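Tryptophan--tRNA ligase (Campylobacter jejuni subsp. jejuni, PDB 3TZL) probably attaches tryptophan to its cognate tRNA at the expense of ATP, as a homodimeric class I aminoacyl-tRNA synthetase. Local coordinates at residues K76-L81 with A302-K307; N165-I170 with Q314-K319; K228-C233 with E250-Y255. One frame throughout, in Å; residues are numbered along the deposited sequence.

Interactions 1 and 2 share the C-terminal helix 291-320, whose two successive parts meet strand 78-81 and the end of helix 150-167; their centres lie about 23 Å apart and their nearest atoms about 6 Å. Along the chain the two contacts cross, the order being 76-81, 165-170, 302-307, 314-319, and through the shared helix they join the C-terminal end of the chain to both of these elements. Interaction 3, which joins the loop 228-233 to helix 245-257, is nested inside both loops. It sits on the opposite side of the chain's centre, its own centre about 46 Å from that of interaction 1 and about 62 Å from that of interaction 2, among helices 234-239, 245-257 and 262-276.

Interaction 1: residues K76-L81 with A302-K307; sequences KSVFWL and ATKARK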
loop_
_atom_site.group_PDB
_atom_site.type_symbol
_atom_site.label_atom_id
_atom_site.label_comp_id
_atom_site.label_asym_id
_atom_site.label_seq_id
_atom_site.Cartn_x
_atom_site.Cartn_y
_atom_site.Cartn_z
ATOM N N LYS B 76 -6.806 28.850 7.427
ATOM C CA LYS B 76 -6.575 29.209 6.036
ATOM C C LYS B 76 -6.231 27.983 5.182
ATOM O O LYS B 76 -6.712 27.847 4.056
ATOM C CB LYS B 76 -5.435 30.219 5.943
ATOM C CG LYS B 76 -5.657 31.490 6.758
ATOM C CD LYS B 76 -4.440 32.424 6.704
ATOM C CE LYS B 76 -4.787 33.834 7.207
ATOM N NZ LYS B 76 -5.860 34.513 6.403
ATOM N N SER B 77 -5.410 27.094 5.730
ATOM C CA SER B 77 -4.827 25.983 4.968
ATOM C C SER B 77 -5.370 24.638 5.410
ATOM O O SER B 77 -6.096 24.554 6.390
ATOM C CB SER B 77 -3.315 25.960 5.164
ATOM O OG SER B 77 -2.726 27.167 4.722
ATOM N N VAL B 78 -5.008 23.580 4.689
ATOM C CA VAL B 78 -5.382 22.231 5.100
ATOM C C VAL B 78 -4.120 21.518 5.520
ATOM O O VAL B 78 -3.226 21.309 4.709
ATOM C CB VAL B 78 -6.144 21.478 4.002
ATOM C CG1 VAL B 78 -6.444 20.057 4.429
ATOM C CG2 VAL B 78 -7.447 22.238 3.669
ATOM N N PHE B 79 -4.044 21.192 6.811
ATOM C CA PHE B 79 -2.820 20.687 7.416
ATOM C C PHE B 79 -3.085 19.440 8.251
ATOM O O PHE B 79 -3.791 19.493 9.247
ATOM C CB PHE B 79 -2.206 21.775 8.288
ATOM C CG PHE B 79 -0.954 21.354 9.001
ATOM C CD1 PHE B 79 0.224 21.147 8.300
ATOM C CD2 PHE B 79 -0.949 21.191 10.380
ATOM C CE1 PHE B 79 1.386 20.770 8.957
ATOM C CE2 PHE B 79 0.215 20.819 11.047
ATOM C CZ PHE B 79 1.384 20.609 10.329
ATOM N N TRP B 80 -2.495 18.322 7.854
ATOM C CA TRP B 80 -2.817 17.064 8.496
ATOM C C TRP B 80 -1.632 16.121 8.516
ATOM O O TRP B 80 -0.595 16.396 7.932
ATOM C CB TRP B 80 -4.040 16.403 7.821
ATOM C CG TRP B 80 -3.785 15.737 6.501
ATOM C CD1 TRP B 80 -3.681 14.396 6.269
ATOM C CD2 TRP B 80 -3.624 16.379 5.223
ATOM N NE1 TRP B 80 -3.462 14.164 4.929
ATOM C CE2 TRP B 80 -3.419 15.365 4.268
ATOM C CE3 TRP B 80 -3.623 17.713 4.799
ATOM C CZ2 TRP B 80 -3.227 15.639 2.911
ATOM C CZ3 TRP B 80 -3.430 17.984 3.452
ATOM C CH2 TRP B 80 -3.231 16.951 2.526
ATOM N N LEU B 81 -1.798 15.033 9.255
ATOM C CA LEU B 81 -0.809 13.975 9.375
ATOM C C LEU B 81 -1.220 12.892 8.386
ATOM O O LEU B 81 -2.338 12.398 8.435
ATOM C CB LEU B 81 -0.835 13.415 10.793
ATOM C CG LEU B 81 0.091 12.255 11.157
ATOM C CD1 LEU B 81 1.514 12.742 11.113
ATOM C CD2 LEU B 81 -0.261 11.742 12.552
ATOM N N ALA B 302 -7.377 16.926 9.284
ATOM C CA ALA B 302 -7.683 15.632 8.686
ATOM C C ALA B 302 -9.118 15.559 8.163
ATOM O O ALA B 302 -9.346 14.959 7.126
ATOM C CB ALA B 302 -7.386 14.496 9.651
ATOM N N THR B 303 -10.073 16.204 8.838
ATOM C CA THR B 303 -11.462 16.148 8.379
ATOM C C THR B 303 -11.658 16.889 7.066
ATOM O O THR B 303 -12.495 16.505 6.246
ATOM C CB THR B 303 -12.493 16.703 9.407
ATOM O OG1 THR B 303 -12.409 18.135 9.469
ATOM C CG2 THR B 303 -12.282 16.091 10.785
ATOM N N LYS B 304 -10.901 17.960 6.874
ATOM C CA LYS B 304 -11.016 18.738 5.648
ATOM C C LYS B 304 -10.398 17.969 4.479
ATOM O O LYS B 304 -10.955 17.931 3.382
ATOM C CB LYS B 304 -10.366 20.114 5.819
ATOM C CG LYS B 304 -11.143 21.035 6.776
ATOM C CD LYS B 304 -10.710 22.498 6.646
ATOM C CE LYS B 304 -9.330 22.750 7.284
ATOM N NZ LYS B 304 -8.947 24.186 7.095
ATOM N N ALA B 305 -9.253 17.340 4.726
ATOM C CA ALA B 305 -8.581 16.582 3.684
ATOM C C ALA B 305 -9.360 15.300 3.387
ATOM O O ALA B 305 -9.522 14.937 2.227
ATOM C CB ALA B 305 -7.154 16.262 4.085
ATOM N N ARG B 306 -9.842 14.632 4.438
ATOM C CA ARG B 306 -10.585 13.369 4.302
ATOM C C ARG B 306 -11.872 13.526 3.479
ATOM O O ARG B 306 -12.251 12.629 2.740
ATOM C CB ARG B 306 -10.883 12.769 5.686
ATOM C CG ARG B 306 -11.783 11.549 5.717
ATOM C CD ARG B 306 -12.038 11.068 7.161
ATOM N NE ARG B 306 -10.789 10.832 7.895
ATOM C CZ ARG B 306 -10.422 11.519 8.977
ATOM N NH1 ARG B 306 -9.268 11.259 9.584
ATOM N NH2 ARG B 306 -11.209 12.470 9.446
ATOM N N LYS B 307 -12.535 14.666 3.594
ATOM C CA LYS B 307 -13.769 14.871 2.841
ATOM C C LYS B 307 -13.445 14.869 1.365
ATOM O O LYS B 307 -14.184 14.328 0.559
ATOM C CB LYS B 307 -14.428 16.194 3.209
ATOM C CG LYS B 307 -15.680 16.537 2.387
ATOM C CD LYS B 307 -16.205 17.884 2.841
ATOM C CE LYS B 307 -17.392 18.376 2.021
ATOM N NZ LYS B 307 -18.640 17.641 2.339
#
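The methyl of Ala-305 lies over the six-membered ring of Trp-80, its CB 3.8 Å from the ring centroid and 13° off the normal, a CH-pi contact at the apolar centre of this helix-on-sheet packing. The sheet is the parallel one of the class I nucleotide-binding (Rossmann-like) fold: strand 78-81 is an edge strand of it within this chain, bonded through Val-78 and Trp-80 to strand 36-41. The axis of 302-307, part of helix 291-320, crosses that of strand 78-81 almost at a right angle, at 96° and 7.3 Å away at closest approach. Trp-80 carries CG between its backbone N and carbonyl carbon, which brings the indole alongside Val-78 and turns a face to the helix. Beside the ring, Val-78 CG1 reaches the same methyl, Ala-305 CB, at 3.9 Å. Toward the start of the helix segment the Trp-80 CB packs on the backbone of Ala-302, 3.7 Å from its N. Phe-40 and Phe-138 also meet the Trp-80 ring, and Phe-40 lines the tryptophan pocket; the Trp-80 side chain itself stays about 9 Å from the bound tryptophan.

Outward from this core, Lys-304 crosses Val-78, its CE 4.1 Å from Val-78 CG2. A bend at chi3 then carries the ammonium group to the strand's entry, where two carbonyls receive it: Pro-74 O, just before the strand segment, and Ser-77 O. The second bond, Lys-304 NZ to Ser-77 O, is 3.0 Å long, and the nitrogen stands 38° above the carbonyl plane.

Interaction 2: residues N165-I170 with Q314-K319; sequences NEWGEI and QKIYEK
The side chains of Trp-167 and Lys-319 run antiparallel past one another, with the lysine CB over the indole. Lys-319 CB sits 3.6 Å from the centroid of the six-membered ring of Trp-167 and 18° off its normal, which makes this a CH-pi contact over the face. Bends at chi2 (-53°) and chi3 fold the lysine back, so that CE returns to the CB and CG end of the indole and lies 3.3 Å from Trp-167 O. The ammonium nitrogen is farther from that carbonyl, with NZ to Trp-167 O at 3.9 Å; the lysine side chain touches the indole through CB, CG and CE.

Next to this pair the two isoleucines cross. Ile-170 CG2 and Ile-316 CD1 meet at 3.5 Å, a tight carbon pair. Ile-316 also reaches the indole through its other methyl, CG2 lying 4.3 Å from Trp-167 CZ3. Gly-168, which leaves the helix with positive phi (104°), and the inverse gamma turn at Glu-169 together turn the chain, consistent with the return of Ile-170 toward Trp-167.

Trp-167 is also a dimer-interface residue: its NE1 donates to Gln-51 O of the second subunit, which helps to fix the rotation of the indole. Within the chain, Ile-94 of helix 87-96 packs against both Trp-167 and Ile-316, and Phe-98 meets the indole edge-to-face, so that the C-terminal end of helix 150-167 is joined to the far end of helix 291-320 with helix 87-96 beside both.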
loop_
_atom_site.group_PDB
_atom_site.type_symbol
_atom_site.label_atom_id
_atom_site.label_comp_id
_atom_site.label_asym_id
_atom_site.label_seq_id
_atom_site.Cartn_x
_atom_site.Cartn_y
_atom_site.Cartn_z
ATOM N N ASN B 165 -6.510 7.677 -19.206
ATOM C CA ASN B 165 -6.660 7.021 -20.504
ATOM C C ASN B 165 -7.590 5.820 -20.415
ATOM O O ASN B 165 -8.279 5.486 -21.370
ATOM C CB ASN B 165 -5.306 6.577 -21.052
ATOM C CG ASN B 165 -4.720 7.572 -22.016
ATOM O OD1 ASN B 165 -5.448 8.290 -22.706
ATOM N ND2 ASN B 165 -3.392 7.625 -22.076
ATOM N N GLU B 166 -7.604 5.173 -19.259
ATOM C CA GLU B 166 -8.396 3.966 -19.087
ATOM C C GLU B 166 -9.815 4.248 -18.573
ATOM O O GLU B 166 -10.758 3.565 -18.972
ATOM C CB GLU B 166 -7.678 2.986 -18.156
ATOM C CG GLU B 166 -8.461 1.701 -17.874
ATOM C CD GLU B 166 -8.497 0.750 -19.061
ATOM O OE1 GLU B 166 -7.670 0.907 -19.978
ATOM O OE2 GLU B 166 -9.351 -0.153 -19.074
ATOM N N TRP B 167 -9.957 5.268 -17.718
ATOM C CA TRP B 167 -11.182 5.472 -16.943
ATOM C C TRP B 167 -11.928 6.800 -17.196
ATOM O O TRP B 167 -13.045 6.989 -16.715
ATOM C CB TRP B 167 -10.863 5.357 -15.451
ATOM C CG TRP B 167 -10.695 3.966 -14.931
ATOM C CD1 TRP B 167 -11.012 2.785 -15.573
ATOM C CD2 TRP B 167 -10.191 3.599 -13.645
ATOM N NE1 TRP B 167 -10.732 1.715 -14.758
ATOM C CE2 TRP B 167 -10.221 2.183 -13.573
ATOM C CE3 TRP B 167 -9.711 4.328 -12.543
ATOM C CZ2 TRP B 167 -9.788 1.489 -12.449
ATOM C CZ3 TRP B 167 -9.285 3.633 -11.423
ATOM C CH2 TRP B 167 -9.328 2.228 -11.387
ATOM N N GLY B 168 -11.324 7.713 -17.951
ATOM C CA GLY B 168 -11.920 9.025 -18.164
ATOM C C GLY B 168 -11.241 10.113 -17.351
ATOM O O GLY B 168 -10.085 9.977 -16.983
ATOM N N GLU B 169 -11.960 11.191 -17.060
ATOM C CA GLU B 169 -11.392 12.319 -16.330
ATOM C C GLU B 169 -11.383 12.037 -14.839
ATOM O O GLU B 169 -12.276 12.458 -14.106
ATOM C CB GLU B 169 -12.189 13.598 -16.595
ATOM C CG GLU B 169 -11.976 14.222 -17.972
ATOM C CD GLU B 169 -13.013 15.301 -18.287
ATOM O OE1 GLU B 169 -13.717 15.753 -17.353
ATOM O OE2 GLU B 169 -13.131 15.690 -19.471
ATOM N N ILE B 170 -10.369 11.329 -14.383
ATOM C CA ILE B 170 -10.310 10.980 -12.979
ATOM C C ILE B 170 -9.410 11.970 -12.241
ATOM O O ILE B 170 -9.775 12.493 -11.187
ATOM C CB ILE B 170 -9.772 9.554 -12.753
ATOM C CG1 ILE B 170 -10.594 8.520 -13.519
ATOM C CG2 ILE B 170 -9.786 9.228 -11.289
ATOM C CD1 ILE B 170 -12.095 8.622 -13.282
ATOM N N GLN B 314 -14.895 7.793 -3.958
ATOM C CA GLN B 314 -16.228 7.400 -4.431
ATOM C C GLN B 314 -16.212 7.232 -5.953
ATOM O O GLN B 314 -16.825 6.309 -6.497
ATOM C CB GLN B 314 -17.284 8.439 -4.024
ATOM C CG GLN B 314 -17.733 8.332 -2.569
ATOM C CD GLN B 314 -18.484 9.572 -2.048
ATOM O OE1 GLN B 314 -19.001 10.395 -2.815
ATOM N NE2 GLN B 314 -18.526 9.708 -0.723
ATOM N N LYS B 315 -15.502 8.131 -6.631
ATOM C CA LYS B 315 -15.336 8.042 -8.075
ATOM C C LYS B 315 -14.463 6.854 -8.456
ATOM O O LYS B 315 -14.785 6.107 -9.386
ATOM C CB LYS B 315 -14.723 9.332 -8.621
ATOM C CG LYS B 315 -15.643 10.531 -8.496
ATOM C CD LYS B 315 -14.955 11.776 -9.037
ATOM C CE LYS B 315 -15.850 13.006 -8.954
ATOM N NZ LYS B 315 -15.134 14.212 -9.471
ATOM N N ILE B 316 -13.352 6.688 -7.747
ATOM C CA ILE B 316 -12.456 5.576 -8.009
ATOM C C ILE B 316 -13.151 4.232 -7.804
ATOM O O ILE B 316 -12.958 3.303 -8.588
ATOM C CB ILE B 316 -11.232 5.624 -7.104
ATOM C CG1 ILE B 316 -10.448 6.922 -7.350
ATOM C CG2 ILE B 316 -10.379 4.368 -7.297
ATOM C CD1 ILE B 316 -9.779 6.972 -8.654
ATOM N N TYR B 317 -13.950 4.140 -6.744
ATOM C CA TYR B 317 -14.671 2.914 -6.416
ATOM C C TYR B 317 -15.594 2.475 -7.538
ATOM O O TYR B 317 -15.728 1.276 -7.812
ATOM C CB TYR B 317 -15.527 3.099 -5.161
ATOM C CG TYR B 317 -14.789 2.866 -3.857
ATOM C CD1 TYR B 317 -13.407 2.882 -3.812
ATOM C CD2 TYR B 317 -15.489 2.602 -2.672
ATOM C CE1 TYR B 317 -12.726 2.660 -2.617
ATOM C CE2 TYR B 317 -14.818 2.376 -1.468
ATOM C CZ TYR B 317 -13.434 2.417 -1.451
ATOM O OH TYR B 317 -12.742 2.208 -0.279
ATOM N N GLU B 318 -16.253 3.442 -8.166
ATOM C CA GLU B 318 -17.136 3.129 -9.281
ATOM C C GLU B 318 -16.347 2.496 -10.436
ATOM O O GLU B 318 -16.858 1.605 -11.129
ATOM C CB GLU B 318 -17.908 4.361 -9.746
ATOM C CG GLU B 318 -18.861 4.102 -10.921
ATOM C CD GLU B 318 -20.136 3.320 -10.531
ATOM O OE1 GLU B 318 -20.204 2.762 -9.411
ATOM O OE2 GLU B 318 -21.080 3.267 -11.350
ATOM N N LYS B 319 -15.093 2.921 -10.613
ATOM C CA LYS B 319 -14.280 2.418 -11.727
ATOM C C LYS B 319 -13.580 1.092 -11.445
ATOM O O LYS B 319 -13.301 0.336 -12.375
ATOM C CB LYS B 319 -13.251 3.464 -12.174
ATOM C CG LYS B 319 -13.853 4.828 -12.522
ATOM C CD LYS B 319 -14.980 4.694 -13.539
ATOM C CE LYS B 319 -14.460 4.555 -14.943
ATOM N NZ LYS B 319 -15.497 4.018 -15.870
#

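Interaction 3: residues K228-C233 with E250-Y255; sequences KDHENC and ELQIRY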
loop_
_atom_site.group_PDB
_atom_site.type_symbol
_atom_site.label_atom_id
_atom_site.label_comp_id
_atom_site.label_asym_id
_atom_site.label_seq_id
_atom_site.Cartn_x
_atom_site.Cartn_y
_atom_site.Cartn_z
ATOM N N LYS B 228 34.586 47.382 12.463
ATOM C CA LYS B 228 34.433 46.050 11.910
ATOM C C LYS B 228 33.858 46.131 10.500
ATOM O O LYS B 228 33.085 47.033 10.175
ATOM C CB LYS B 228 33.522 45.204 12.804
ATOM C CG LYS B 228 33.867 45.255 14.291
ATOM C CD LYS B 228 35.230 44.666 14.578
ATOM C CE LYS B 228 35.475 44.525 16.072
ATOM N NZ LYS B 228 35.586 45.840 16.759
ATOM N N ASP B 229 34.247 45.181 9.660
ATOM C CA ASP B 229 33.757 45.122 8.294
ATOM C C ASP B 229 32.505 44.253 8.225
ATOM O O ASP B 229 32.585 43.021 8.274
ATOM C CB ASP B 229 34.837 44.568 7.367
ATOM C CG ASP B 229 34.358 44.433 5.941
ATOM O OD1 ASP B 229 33.489 45.237 5.535
ATOM O OD2 ASP B 229 34.845 43.528 5.229
ATOM N N HIS B 230 31.352 44.905 8.106
ATOM C CA HIS B 230 30.061 44.223 8.129
ATOM C C HIS B 230 29.799 43.407 6.862
ATOM O O HIS B 230 28.923 42.553 6.842
ATOM C CB HIS B 230 28.927 45.232 8.364
ATOM C CG HIS B 230 28.826 46.284 7.301
ATOM N ND1 HIS B 230 29.614 47.414 7.294
ATOM C CD2 HIS B 230 28.033 46.372 6.207
ATOM C CE1 HIS B 230 29.310 48.155 6.243
ATOM N NE2 HIS B 230 28.352 47.545 5.568
ATOM N N GLU B 231 30.573 43.663 5.819
ATOM C CA GLU B 231 30.390 43.005 4.535
ATOM C C GLU B 231 30.942 41.578 4.524
ATOM O O GLU B 231 30.500 40.742 3.736
ATOM C CB GLU B 231 31.039 43.845 3.430
ATOM C CG GLU B 231 30.387 45.216 3.246
ATOM C CD GLU B 231 31.369 46.294 2.798
ATOM O OE1 GLU B 231 32.593 46.044 2.825
ATOM O OE2 GLU B 231 30.916 47.400 2.425
ATOM N N ASN B 232 31.900 41.296 5.403
ATOM C CA ASN B 232 32.504 39.961 5.481
ATOM C C ASN B 232 32.159 39.197 6.758
ATOM O O ASN B 232 32.589 38.053 6.945
ATOM C CB ASN B 232 34.026 40.043 5.342
ATOM C CG ASN B 232 34.463 40.436 3.950
ATOM O OD1 ASN B 232 33.742 40.217 2.975
ATOM N ND2 ASN B 232 35.653 41.019 3.846
ATOM N N CYS B 233 31.385 39.830 7.632
ATOM C CA CYS B 233 31.100 39.265 8.943
ATOM C C CYS B 233 29.877 38.353 8.906
ATOM O O CYS B 233 28.805 38.748 8.448
ATOM C CB CYS B 233 30.911 40.384 9.964
ATOM S SG CYS B 233 30.604 39.833 11.652
ATOM N N GLU B 250 21.204 50.529 11.650
ATOM C CA GLU B 250 21.662 50.849 13.000
ATOM C C GLU B 250 22.782 49.909 13.457
ATOM O O GLU B 250 23.721 50.341 14.125
ATOM C CB GLU B 250 20.500 50.861 13.994
ATOM C CG GLU B 250 19.573 52.054 13.832
ATOM C CD GLU B 250 18.385 52.022 14.780
ATOM O OE1 GLU B 250 18.177 50.980 15.443
ATOM O OE2 GLU B 250 17.660 53.041 14.853
ATOM N N LEU B 251 22.693 48.631 13.093
ATOM C CA LEU B 251 23.789 47.697 13.378
ATOM C C LEU B 251 25.049 48.064 12.592
ATOM O O LEU B 251 26.156 48.082 13.129
ATOM C CB LEU B 251 23.388 46.254 13.068
ATOM C CG LEU B 251 24.434 45.150 13.287
ATOM C CD1 LEU B 251 24.938 45.172 14.715
ATOM C CD2 LEU B 251 23.832 43.795 13.012
ATOM N N GLN B 252 24.873 48.354 11.311
ATOM C CA GLN B 252 25.995 48.719 10.456
ATOM C C GLN B 252 26.727 49.952 10.969
ATOM O O GLN B 252 27.948 50.064 10.830
ATOM C CB GLN B 252 25.494 48.943 9.037
ATOM C CG GLN B 252 26.547 49.383 8.047
ATOM C CD GLN B 252 25.946 49.598 6.670
ATOM O OE1 GLN B 252 24.840 49.106 6.376
ATOM N NE2 GLN B 252 26.657 50.336 5.818
ATOM N N ILE B 253 25.977 50.870 11.571
ATOM C CA ILE B 253 26.573 52.074 12.133
ATOM C C ILE B 253 27.448 51.652 13.302
ATOM O O ILE B 253 28.544 52.189 13.495
ATOM C CB ILE B 253 25.493 53.066 12.609
ATOM C CG1 ILE B 253 24.864 53.788 11.413
ATOM C CG2 ILE B 253 26.060 54.077 13.587
ATOM C CD1 ILE B 253 23.515 54.424 11.725
ATOM N N ARG B 254 26.963 50.672 14.067
ATOM C CA ARG B 254 27.699 50.160 15.220
ATOM C C ARG B 254 28.999 49.485 14.784
ATOM O O ARG B 254 30.032 49.645 15.440
ATOM C CB ARG B 254 26.816 49.220 16.051
ATOM C CG ARG B 254 25.748 49.959 16.850
ATOM C CD ARG B 254 24.675 49.016 17.371
ATOM N NE ARG B 254 25.189 48.082 18.365
ATOM C CZ ARG B 254 24.480 47.079 18.876
ATOM N NH1 ARG B 254 23.222 46.882 18.491
ATOM N NH2 ARG B 254 25.029 46.271 19.774
ATOM N N TYR B 255 28.938 48.757 13.669
ATOM C CA TYR B 255 30.122 48.157 13.049
ATOM C C TYR B 255 31.145 49.195 12.598
ATOM O O TYR B 255 32.309 49.139 12.994
ATOM C CB TYR B 255 29.725 47.281 11.857
ATOM C CG TYR B 255 29.454 45.822 12.196
ATOM C CD1 TYR B 255 30.236 44.813 11.648
ATOM C CD2 TYR B 255 28.417 45.455 13.057
ATOM C CE1 TYR B 255 30.006 43.486 11.934
ATOM C CE2 TYR B 255 28.170 44.108 13.357
ATOM C CZ TYR B 255 28.979 43.131 12.787
ATOM O OH TYR B 255 28.775 41.791 13.048
#
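Gln-252 is the first residue of helix segment 250-255 to meet the loop, and it does so by lying across the imidazole of His-230. Its CG stands 3.5 Å from the His-230 ring centroid and 11° off the normal, a CH-pi contact. With CG anti to the backbone N (chi1 178°) and the chain extended beyond it, the amide is carried on over the same ring, the two planes 27° apart and stacked. The short approach of Gln-252 NE2 to His-230 NE2 has poor hydrogen-bond geometry; the amide nitrogen instead donates to Glu-256 OE1, one turn along the helix. On the opposite face of the imidazole lies Glu-231 CG, while His-230 ND1 is buried with no partner in the model.

Tyr-255, one turn further on, makes the broadest contact with the loop. Lys-228 CB, at 3.5 Å, and His-230 CB, at 3.6 Å, both approach its CD1. At the phenol end Cys-233 SG lies in the ring plane at the edge, 4.9 Å from the Tyr-255 centroid, a sulfur-aromatic contact. Through its backbone, Tyr-255 also accepts a bond from Lys-228 N to its O (2.9 Å). The ammonium of Lys-228 turns away from the ring to a group of carbonyls that includes Asp-226 O.

Phe-265 stacks on Tyr-255 and Phe-236 meets it edge-to-face. Cys-233 is the N-cap of helix 234-239, its side chain capping a backbone N there. With helices 245-257 and 262-276 this lies in the helical part after the 'KMSKS' region, probably the helical domain of TrpRS.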